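Side-chain contacts in lipoprotein (Mycoplasma mycoides subsp. capri, PDB 7ADK), which is probably a peptidase of the chymotrypsin-like PA clan, made as a mycoplasma lipoprotein: residues Lys408-Glu411 with Lys412-Lys416; Gly723-Leu726 with Tyr727-Lys730; Gly496-Leu499 with Glu500-Val503; Gly209-Thr212 with Lys213-Asn216. One frame throughout, in Å; residues are numbered along the deposited sequence.

Interaction 1: Lys408-Glu411 with Lys412-Lys416; sequences KYNE and KKKEK
Asn410 and Lys414 make the one polar side-chain contact between 408-411 and 412-416, and it is a double one. The ammonium of Lys414 binds two oxygens of the same residue, with NZ 2.8 Å from Asn410 OD1 and 2.9 Å from Asn410 O. It sits above both carbonyl planes, about 40° out of each, so neither bond follows a lone pair. The two side chains cross obliquely. A bend at the last torsion of Lys414 (chi4 -54°) turns NZ back to the helix end, while its aliphatic part passes over Asn410 O, with CG 3.3 Å from that oxygen.

The main-chain bonds explain why a side chain can serve there. Lys412 N to Lys408 O (2.9 Å) and Lys413 N to Tyr409 O (2.8 Å) are regular i to i-4 bonds. The next donor breaks the pattern: Lys414 N reaches Glu411 O at 3.1 Å, from well above the carbonyl plane, and thereby leaves Asn410 O to the lysine's own ammonium. Glu415 N then closes a type I beta turn on Lys412 O.

The other polar ends find partners outside the two segments. Lys412 NZ is bonded to Gln298 OE1, Glu415 OE1 to Thr417 OG1, and Lys413 NZ weakly to Thr299 OG1. Tyr409 lies against Gln301, Thr302 and Thr305 of helix 299-313.

The arrangement is that of a helix C-terminus: the last turn of helix 402-412 shifts from i-4 to i-3 bonding and unwinds through a beta turn toward strand 421-433, with a lysine ammonium on a carbonyl near its end.

Interaction 2: Gly723-Leu726 with Tyr727-Lys730; sequences GKKL and YSLK
Lys725 and Ser728 meet through a single polar contact at the entry to strand 727-730, and the lysine side chain arches along the backbone to make it. From CB, which lies to one flank of the chain, CG sets out opposite the backbone N (chi1 159°), and a turn at chi2 (64°) bends the chain round the carbonyl oxygen of the next residue. Lys725 CG and CD each pass 3.6 Å from Leu726 O. Lys725 CE comes within 4.0 Å of Ser728 OG, and a second bend, at chi4, brings NZ to the two oxygens it binds.

Lys725 NZ gives a hydrogen bond to Leu726 O at 2.8 Å, approached almost straight on, with a C=O...N angle of 176°, and another to Ser728 OG at 2.9 Å. Both bonds come from the one ammonium group, so the lysine tip ties Leu726 to Ser728.

Successive side chains meet different neighbours. Leu726 and Ser728 both touch Lys739, whereas Tyr727 stacks its ring on Phe537 and bonds through OH to Ser449 OG. Main-chain bonds join Tyr727 to Tyr740 and Leu729 to Lys738.

The pattern is that of a loop entering an antiparallel beta hairpin: strand 727-730 pairs with strand 737-747, and a surface lysine spans the approach to the strand.

Interaction 3: Gly496-Leu499 with Glu500-Val503; sequences GNKL and EDAV
Lys498 and Asp501 close a 3-10 turn, in which Asp501 N bonds Lys498 O at 3.1 Å and Ala502 N bonds Leu499 O at 3.3 Å. The turn lies in the connection between strands 486-493 and 503-507 of the antiparallel sheet, consistent with the beta-barrel architecture of PA-clan peptidases.

The aspartate supplies a reverse bond. Its CG stands anti to the carbonyl carbon (chi1 -56°), which sets the carboxylate back over the start of the turn, and Asp501 OD2 accepts Lys498 N at 3.1 Å, met from above the carboxylate plane, 55° out of it. Two residues three positions apart are thus bonded both ways: Lys498 N to the Asp501 side chain, Asp501 N to the Lys498 carbonyl. The side-chain bond resembles the N3 side-chain to N-cap N-H half of a capping box; lysine has no side-chain acceptor for the other half. The carboxylate also rests against the aliphatic part of the lysine, with Asp501 OD2 3.6 Å from Lys498 CB. Lys498 O is bonded to Tyr556 OH as well.

Within the turn, Glu500 OE2 makes a salt bridge to Lys732 NZ. Leu499 is buried against Met459, Phe462 and Tyr556, and Val503 packs on Phe462, Val543 and Val545, so the hydrophobic side of the turn leads into the sheet.

Where the turn hands over to the strand, Leu499 O accepts twice, taking Ala502 N from above its carbonyl plane and Val503 N within that plane, the latter at 3.1 Å.

Interaction 4: Gly209-Thr212 with Lys213-Asn216; sequences GLET and KQEN
Glu211 and Gln214 set a carboxylate beside an amide at the C-terminal end of helix 208-212, their side chains running alongside each other and pointing the same way. The two flat groups are not stacked, since their planes are turned 55° apart. The contact is made at the edge of the amide: NE2 of Gln214 gives its N-H to Glu211 OE2 at 2.8 Å, with the acceptor in the amide plane. On the carboxylate the donor arrives on the syn side but 33° out of the plane. The glutamate reaches this place because its chain folds at chi2 (-77°), bringing OE2 back toward the following turn.

Lys213 uses its length otherwise. Its chain runs beside Leu210, pointing the same way, and bends at chi4 so that Lys213 NZ meets Leu210 O at 2.8 Å, nearly in line with the carbonyl. Lys213 NZ is also 4.9 Å from Glu211 OE2, too far for contact, though opposite charges at that range would probably attract mildly.

The backbone accounts for this use of the lysine. Lys213 N still makes the helical bond to Gly209 O at 3.1 Å, but Gln214 N turns to Glu211 O at 3.0 Å, and Leu210 O is taken by the ammonium. A type I beta turn from Thr212 to Glu215 follows, leading toward helix 220-226. Thr212 OG1 is bonded to Arg208 O, and the Thr212 side chain touches Leu799.

That turn is only loosely closed: Glu215 N lies 3.5 Å from Thr212 O, a weak bond.

In the fold
Interactions 1, 2 and 3 all belong to the peptidase part of the chain, their centres about 24 Å (1 to 2 and 1 to 3) and about 27 Å (2 to 3) apart and their nearest atoms about 8 or 9 Å apart, so none touches another. Interaction 4 stands apart, its centre about 57 Å from that of interaction 1 and about 55 Å from that of interaction 3, on the far side of the chain's centre from both. Interaction 2 lies closest to that centre, at about 14 Å. Interactions 1 and 4 repeat one theme in distant helices: a lysine ammonium takes a carbonyl oxygen at a helix end. Interactions 2 and 3 each run into a strand, in different sheets.

Interaction 1: Lys408-Glu411 with Lys412-Lys416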
loop_
_atom_site.group_PDB
_atom_site.type_symbol
_atom_site.label_atom_id
_atom_site.label_comp_id
_atom_site.label_asym_id
_atom_site.label_seq_id
_atom_site.Cartn_x
_atom_site.Cartn_y
_atom_site.Cartn_z
ATOM N N LYS B 408 -21.475 31.379 -9.349
ATOM C CA LYS B 408 -20.768 31.082 -8.097
ATOM C C LYS B 408 -19.353 30.554 -8.356
ATOM O O LYS B 408 -18.406 31.057 -7.764
ATOM C CB LYS B 408 -21.589 30.144 -7.199
ATOM C CG LYS B 408 -20.898 29.931 -5.848
ATOM C CD LYS B 408 -21.649 28.961 -4.947
ATOM C CE LYS B 408 -20.814 28.616 -3.719
ATOM N NZ LYS B 408 -21.363 27.504 -2.938
ATOM N N TYR B 409 -19.176 29.593 -9.257
ATOM C CA TYR B 409 -17.850 29.083 -9.634
ATOM C C TYR B 409 -16.922 30.182 -10.151
ATOM O O TYR B 409 -15.789 30.288 -9.696
ATOM C CB TYR B 409 -17.995 27.998 -10.706
ATOM C CG TYR B 409 -18.699 26.718 -10.304
ATOM C CD1 TYR B 409 -18.915 26.373 -8.956
ATOM C CD2 TYR B 409 -19.067 25.820 -11.317
ATOM C CE1 TYR B 409 -19.472 25.128 -8.620
ATOM C CE2 TYR B 409 -19.642 24.587 -10.980
ATOM C CZ TYR B 409 -19.838 24.229 -9.635
ATOM O OH TYR B 409 -20.392 23.033 -9.310
ATOM N N ASN B 410 -17.394 31.039 -11.045
ATOM C CA ASN B 410 -16.582 32.103 -11.606
ATOM C C ASN B 410 -16.203 33.187 -10.573
ATOM O O ASN B 410 -15.196 33.855 -10.789
ATOM C CB ASN B 410 -17.292 32.645 -12.855
ATOM C CG ASN B 410 -16.351 33.389 -13.781
ATOM O OD1 ASN B 410 -16.088 34.570 -13.624
ATOM N ND2 ASN B 410 -15.831 32.733 -14.787
ATOM N N GLU B 411 -16.908 33.336 -9.434
ATOM C CA GLU B 411 -16.419 34.146 -8.308
ATOM C C GLU B 411 -15.543 33.359 -7.317
ATOM O O GLU B 411 -14.578 33.930 -6.808
ATOM C CB GLU B 411 -17.538 34.934 -7.609
ATOM C CG GLU B 411 -18.522 34.134 -6.754
ATOM C CD GLU B 411 -19.353 35.045 -5.845
ATOM O OE1 GLU B 411 -18.806 35.599 -4.863
ATOM O OE2 GLU B 411 -20.567 35.216 -6.076
ATOM N N LYS B 412 -15.763 32.052 -7.112
ATOM C CA LYS B 412 -14.837 31.210 -6.331
ATOM C C LYS B 412 -13.468 31.088 -7.011
ATOM O O LYS B 412 -12.444 31.136 -6.343
ATOM C CB LYS B 412 -15.439 29.821 -6.057
ATOM C CG LYS B 412 -14.877 29.260 -4.736
ATOM C CD LYS B 412 -14.556 27.770 -4.754
ATOM C CE LYS B 412 -15.788 26.877 -4.940
ATOM N NZ LYS B 412 -15.397 25.451 -5.089
ATOM N N LYS B 413 -13.435 31.051 -8.345
ATOM C CA LYS B 413 -12.237 31.112 -9.206
ATOM C C LYS B 413 -11.386 32.380 -8.991
ATOM O O LYS B 413 -10.209 32.379 -9.337
ATOM C CB LYS B 413 -12.721 30.968 -10.664
ATOM C CG LYS B 413 -11.620 30.907 -11.732
ATOM C CD LYS B 413 -12.191 30.603 -13.120
ATOM C CE LYS B 413 -11.159 30.713 -14.251
ATOM N NZ LYS B 413 -10.199 29.604 -14.319
ATOM N N LYS B 414 -11.936 33.451 -8.401
ATOM C CA LYS B 414 -11.197 34.693 -8.091
ATOM C C LYS B 414 -10.563 34.714 -6.694
ATOM O O LYS B 414 -9.822 35.648 -6.395
ATOM C CB LYS B 414 -12.072 35.942 -8.320
ATOM C CG LYS B 414 -12.913 35.870 -9.602
ATOM C CD LYS B 414 -13.540 37.207 -10.009
ATOM C CE LYS B 414 -14.709 37.057 -10.995
ATOM N NZ LYS B 414 -14.382 36.278 -12.199
ATOM N N GLU B 415 -10.820 33.734 -5.820
ATOM C CA GLU B 415 -10.138 33.615 -4.520
ATOM C C GLU B 415 -9.049 32.532 -4.555
ATOM O O GLU B 415 -9.283 31.384 -4.920
ATOM C CB GLU B 415 -11.113 33.425 -3.342
ATOM C CG GLU B 415 -12.057 32.218 -3.401
ATOM C CD GLU B 415 -12.775 31.967 -2.073
ATOM O OE1 GLU B 415 -12.104 31.701 -1.051
ATOM O OE2 GLU B 415 -14.021 32.044 -2.036
ATOM N N LYS B 416 -7.835 32.890 -4.140
ATOM C CA LYS B 416 -6.633 32.044 -4.208
ATOM C C LYS B 416 -6.489 31.159 -2.962
ATOM O O LYS B 416 -5.462 31.142 -2.288
ATOM C CB LYS B 416 -5.408 32.909 -4.531
ATOM C CG LYS B 416 -5.609 33.709 -5.826
ATOM C CD LYS B 416 -4.383 34.521 -6.213
ATOM C CE LYS B 416 -4.652 35.444 -7.397
ATOM N NZ LYS B 416 -4.970 34.752 -8.626
#

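Interaction 2: Gly723-Leu726 with Tyr727-Lys730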
loop_
_atom_site.group_PDB
_atom_site.type_symbol
_atom_site.label_atom_id
_atom_site.label_comp_id
_atom_site.label_asym_id
_atom_site.label_seq_id
_atom_site.Cartn_x
_atom_site.Cartn_y
_atom_site.Cartn_z
ATOM N N GLY B 723 -14.157 8.833 -23.996
ATOM C CA GLY B 723 -15.141 9.526 -23.148
ATOM C C GLY B 723 -16.330 10.140 -23.914
ATOM O O GLY B 723 -16.728 9.629 -24.958
ATOM N N LYS B 724 -16.896 11.233 -23.380
ATOM C CA LYS B 724 -18.147 11.895 -23.830
ATOM C C LYS B 724 -18.003 12.930 -24.969
ATOM O O LYS B 724 -18.937 13.152 -25.736
ATOM C CB LYS B 724 -18.820 12.515 -22.579
ATOM C CG LYS B 724 -18.156 13.808 -22.055
ATOM C CD LYS B 724 -18.296 14.049 -20.542
ATOM C CE LYS B 724 -17.372 13.119 -19.739
ATOM N NZ LYS B 724 -17.174 13.579 -18.344
ATOM N N LYS B 725 -16.834 13.562 -25.046
ATOM C CA LYS B 725 -16.484 14.817 -25.744
ATOM C C LYS B 725 -15.126 14.670 -26.453
ATOM O O LYS B 725 -14.209 14.133 -25.838
ATOM C CB LYS B 725 -16.540 15.913 -24.655
ATOM C CG LYS B 725 -15.784 17.225 -24.872
ATOM C CD LYS B 725 -16.269 18.067 -26.059
ATOM C CE LYS B 725 -15.624 19.463 -26.086
ATOM N NZ LYS B 725 -14.148 19.428 -25.953
ATOM N N LEU B 726 -14.957 15.122 -27.700
ATOM C CA LEU B 726 -13.648 15.098 -28.377
ATOM C C LEU B 726 -12.658 16.144 -27.835
ATOM O O LEU B 726 -13.054 17.161 -27.267
ATOM C CB LEU B 726 -13.772 15.115 -29.914
ATOM C CG LEU B 726 -14.100 16.442 -30.624
ATOM C CD1 LEU B 726 -13.606 16.396 -32.060
ATOM C CD2 LEU B 726 -15.594 16.719 -30.678
ATOM N N TYR B 727 -11.362 15.871 -27.990
ATOM C CA TYR B 727 -10.280 16.576 -27.314
ATOM C C TYR B 727 -10.061 18.015 -27.800
ATOM O O TYR B 727 -9.840 18.253 -28.981
ATOM C CB TYR B 727 -9.006 15.746 -27.444
ATOM C CG TYR B 727 -7.739 16.448 -27.032
ATOM C CD1 TYR B 727 -7.355 16.510 -25.685
ATOM C CD2 TYR B 727 -6.925 17.022 -28.020
ATOM C CE1 TYR B 727 -6.126 17.095 -25.337
ATOM C CE2 TYR B 727 -5.690 17.592 -27.685
ATOM C CZ TYR B 727 -5.284 17.617 -26.340
ATOM O OH TYR B 727 -4.085 18.152 -26.021
ATOM N N SER B 728 -10.056 18.973 -26.871
ATOM C CA SER B 728 -9.733 20.383 -27.113
ATOM C C SER B 728 -8.346 20.749 -26.609
ATOM O O SER B 728 -7.992 20.453 -25.467
ATOM C CB SER B 728 -10.743 21.300 -26.431
ATOM O OG SER B 728 -12.025 21.083 -26.941
ATOM N N LEU B 729 -7.581 21.474 -27.420
ATOM C CA LEU B 729 -6.336 22.098 -27.012
ATOM C C LEU B 729 -6.354 23.592 -27.340
ATOM O O LEU B 729 -6.664 24.010 -28.453
ATOM C CB LEU B 729 -5.168 21.338 -27.647
ATOM C CG LEU B 729 -3.775 21.866 -27.294
ATOM C CD1 LEU B 729 -3.475 21.751 -25.808
ATOM C CD2 LEU B 729 -2.738 21.078 -28.063
ATOM N N LYS B 730 -6.012 24.405 -26.347
ATOM C CA LYS B 730 -5.865 25.855 -26.466
ATOM C C LYS B 730 -4.542 26.183 -27.152
ATOM O O LYS B 730 -3.480 25.819 -26.666
ATOM C CB LYS B 730 -6.008 26.479 -25.068
ATOM C CG LYS B 730 -6.323 27.966 -25.053
ATOM C CD LYS B 730 -6.782 28.441 -23.688
ATOM C CE LYS B 730 -7.236 29.895 -23.691
ATOM N NZ LYS B 730 -7.887 30.296 -22.442
#

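Interaction 3: Gly496-Leu499 with Glu500-Val503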
loop_
_atom_site.group_PDB
_atom_site.type_symbol
_atom_site.label_atom_id
_atom_site.label_comp_id
_atom_site.label_asym_id
_atom_site.label_seq_id
_atom_site.Cartn_x
_atom_site.Cartn_y
_atom_site.Cartn_z
ATOM N N GLY B 496 7.886 38.144 -9.242
ATOM C CA GLY B 496 6.983 38.220 -10.393
ATOM C C GLY B 496 7.503 37.597 -11.694
ATOM O O GLY B 496 6.954 37.876 -12.759
ATOM N N ASN B 497 8.543 36.758 -11.657
ATOM C CA ASN B 497 8.927 35.907 -12.794
ATOM C C ASN B 497 7.876 34.814 -13.029
ATOM O O ASN B 497 7.341 34.272 -12.072
ATOM C CB ASN B 497 10.314 35.299 -12.552
ATOM C CG ASN B 497 11.404 36.344 -12.605
ATOM O OD1 ASN B 497 11.966 36.633 -13.649
ATOM N ND2 ASN B 497 11.738 36.957 -11.498
ATOM N N LYS B 498 7.562 34.461 -14.277
ATOM C CA LYS B 498 6.529 33.465 -14.603
ATOM C C LYS B 498 7.155 32.082 -14.793
ATOM O O LYS B 498 8.265 31.954 -15.298
ATOM C CB LYS B 498 5.727 33.924 -15.831
ATOM C CG LYS B 498 5.029 35.293 -15.702
ATOM C CD LYS B 498 3.953 35.396 -14.616
ATOM C CE LYS B 498 2.757 34.487 -14.902
ATOM N NZ LYS B 498 1.724 34.550 -13.858
ATOM N N LEU B 499 6.454 31.023 -14.406
ATOM C CA LEU B 499 6.989 29.660 -14.480
ATOM C C LEU B 499 7.091 29.137 -15.928
ATOM O O LEU B 499 8.019 28.396 -16.249
ATOM C CB LEU B 499 6.170 28.786 -13.510
ATOM C CG LEU B 499 6.896 27.616 -12.825
ATOM C CD1 LEU B 499 8.279 27.943 -12.266
ATOM C CD2 LEU B 499 6.080 27.189 -11.614
ATOM N N GLU B 500 6.251 29.642 -16.843
ATOM C CA GLU B 500 6.423 29.466 -18.294
ATOM C C GLU B 500 7.659 30.140 -18.911
ATOM O O GLU B 500 8.058 29.776 -20.014
ATOM C CB GLU B 500 5.190 29.893 -19.111
ATOM C CG GLU B 500 4.068 28.848 -19.158
ATOM C CD GLU B 500 3.129 29.079 -20.355
ATOM O OE1 GLU B 500 2.865 30.227 -20.725
ATOM O OE2 GLU B 500 2.732 28.121 -21.034
ATOM N N ASP B 501 8.324 31.083 -18.245
ATOM C CA ASP B 501 9.591 31.614 -18.762
ATOM C C ASP B 501 10.725 30.573 -18.740
ATOM O O ASP B 501 11.731 30.759 -19.420
ATOM C CB ASP B 501 10.012 32.871 -17.994
ATOM C CG ASP B 501 8.980 33.998 -17.974
ATOM O OD1 ASP B 501 8.167 34.093 -18.916
ATOM O OD2 ASP B 501 9.016 34.823 -17.033
ATOM N N ALA B 502 10.578 29.487 -17.974
ATOM C CA ALA B 502 11.597 28.461 -17.754
ATOM C C ALA B 502 11.166 27.030 -18.158
ATOM O O ALA B 502 12.021 26.184 -18.420
ATOM C CB ALA B 502 11.986 28.540 -16.282
ATOM N N VAL B 503 9.859 26.742 -18.177
ATOM C CA VAL B 503 9.264 25.456 -18.589
ATOM C C VAL B 503 8.261 25.662 -19.725
ATOM O O VAL B 503 7.286 26.386 -19.556
ATOM C CB VAL B 503 8.592 24.749 -17.401
ATOM C CG1 VAL B 503 7.921 23.445 -17.801
ATOM C CG2 VAL B 503 9.603 24.419 -16.322
#

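Interaction 4: Gly209-Thr212 with Lys213-Asn216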
loop_
_atom_site.group_PDB
_atom_site.type_symbol
_atom_site.label_atom_id
_atom_site.label_comp_id
_atom_site.label_asym_id
_atom_site.label_seq_id
_atom_site.Cartn_x
_atom_site.Cartn_y
_atom_site.Cartn_z
ATOM N N GLY B 209 -17.363 -4.469 -50.481
ATOM C CA GLY B 209 -16.404 -4.067 -49.445
ATOM C C GLY B 209 -16.058 -5.212 -48.487
ATOM O O GLY B 209 -14.892 -5.502 -48.245
ATOM N N LEU B 210 -17.053 -5.959 -48.027
ATOM C CA LEU B 210 -16.886 -7.187 -47.251
ATOM C C LEU B 210 -16.158 -8.310 -48.025
ATOM O O LEU B 210 -15.621 -9.217 -47.406
ATOM C CB LEU B 210 -18.279 -7.566 -46.696
ATOM C CG LEU B 210 -18.428 -8.935 -46.008
ATOM C CD1 LEU B 210 -19.532 -8.888 -44.954
ATOM C CD2 LEU B 210 -18.805 -10.046 -46.987
ATOM N N GLU B 211 -16.067 -8.282 -49.351
ATOM C CA GLU B 211 -15.153 -9.146 -50.110
ATOM C C GLU B 211 -13.793 -8.481 -50.388
ATOM O O GLU B 211 -12.783 -9.167 -50.458
ATOM C CB GLU B 211 -15.819 -9.610 -51.407
ATOM C CG GLU B 211 -17.020 -10.542 -51.181
ATOM C CD GLU B 211 -16.656 -11.993 -50.814
ATOM O OE1 GLU B 211 -17.531 -12.875 -50.964
ATOM O OE2 GLU B 211 -15.509 -12.288 -50.405
ATOM N N THR B 212 -13.710 -7.151 -50.422
ATOM C CA THR B 212 -12.442 -6.397 -50.508
ATOM C C THR B 212 -11.586 -6.549 -49.244
ATOM O O THR B 212 -10.372 -6.370 -49.283
ATOM C CB THR B 212 -12.705 -4.919 -50.828
ATOM O OG1 THR B 212 -13.397 -4.824 -52.048
ATOM C CG2 THR B 212 -11.454 -4.078 -50.991
ATOM N N LYS B 213 -12.176 -7.005 -48.133
ATOM C CA LYS B 213 -11.444 -7.484 -46.953
ATOM C C LYS B 213 -10.642 -8.786 -47.187
ATOM O O LYS B 213 -9.946 -9.240 -46.286
ATOM C CB LYS B 213 -12.404 -7.576 -45.755
ATOM C CG LYS B 213 -13.021 -8.973 -45.633
ATOM C CD LYS B 213 -14.243 -9.034 -44.720
ATOM C CE LYS B 213 -14.674 -10.485 -44.433
ATOM N NZ LYS B 213 -14.963 -11.270 -45.653
ATOM N N GLN B 214 -10.719 -9.440 -48.351
ATOM C CA GLN B 214 -9.840 -10.595 -48.605
ATOM C C GLN B 214 -8.351 -10.202 -48.677
ATOM O O GLN B 214 -7.480 -11.035 -48.431
ATOM C CB GLN B 214 -10.279 -11.366 -49.856
ATOM C CG GLN B 214 -11.549 -12.201 -49.618
ATOM C CD GLN B 214 -11.808 -13.236 -50.711
ATOM O OE1 GLN B 214 -10.917 -13.877 -51.245
ATOM N NE2 GLN B 214 -13.032 -13.461 -51.087
ATOM N N GLU B 215 -8.039 -8.935 -48.944
ATOM C CA GLU B 215 -6.679 -8.397 -48.848
ATOM C C GLU B 215 -6.250 -8.111 -47.394
ATOM O O GLU B 215 -5.085 -8.305 -47.045
ATOM C CB GLU B 215 -6.590 -7.124 -49.705
ATOM C CG GLU B 215 -6.244 -7.361 -51.177
ATOM C CD GLU B 215 -7.004 -8.495 -51.872
ATOM O OE1 GLU B 215 -6.347 -9.452 -52.336
ATOM O OE2 GLU B 215 -8.242 -8.418 -52.005
ATOM N N ASN B 216 -7.168 -7.674 -46.535
ATOM C CA ASN B 216 -6.955 -7.390 -45.111
ATOM C C ASN B 216 -8.292 -7.561 -44.380
ATOM O O ASN B 216 -9.299 -7.001 -44.802
ATOM C CB ASN B 216 -6.426 -5.959 -44.936
ATOM C CG ASN B 216 -7.328 -4.913 -45.572
ATOM O OD1 ASN B 216 -7.365 -4.741 -46.777
ATOM N ND2 ASN B 216 -8.092 -4.186 -44.800
#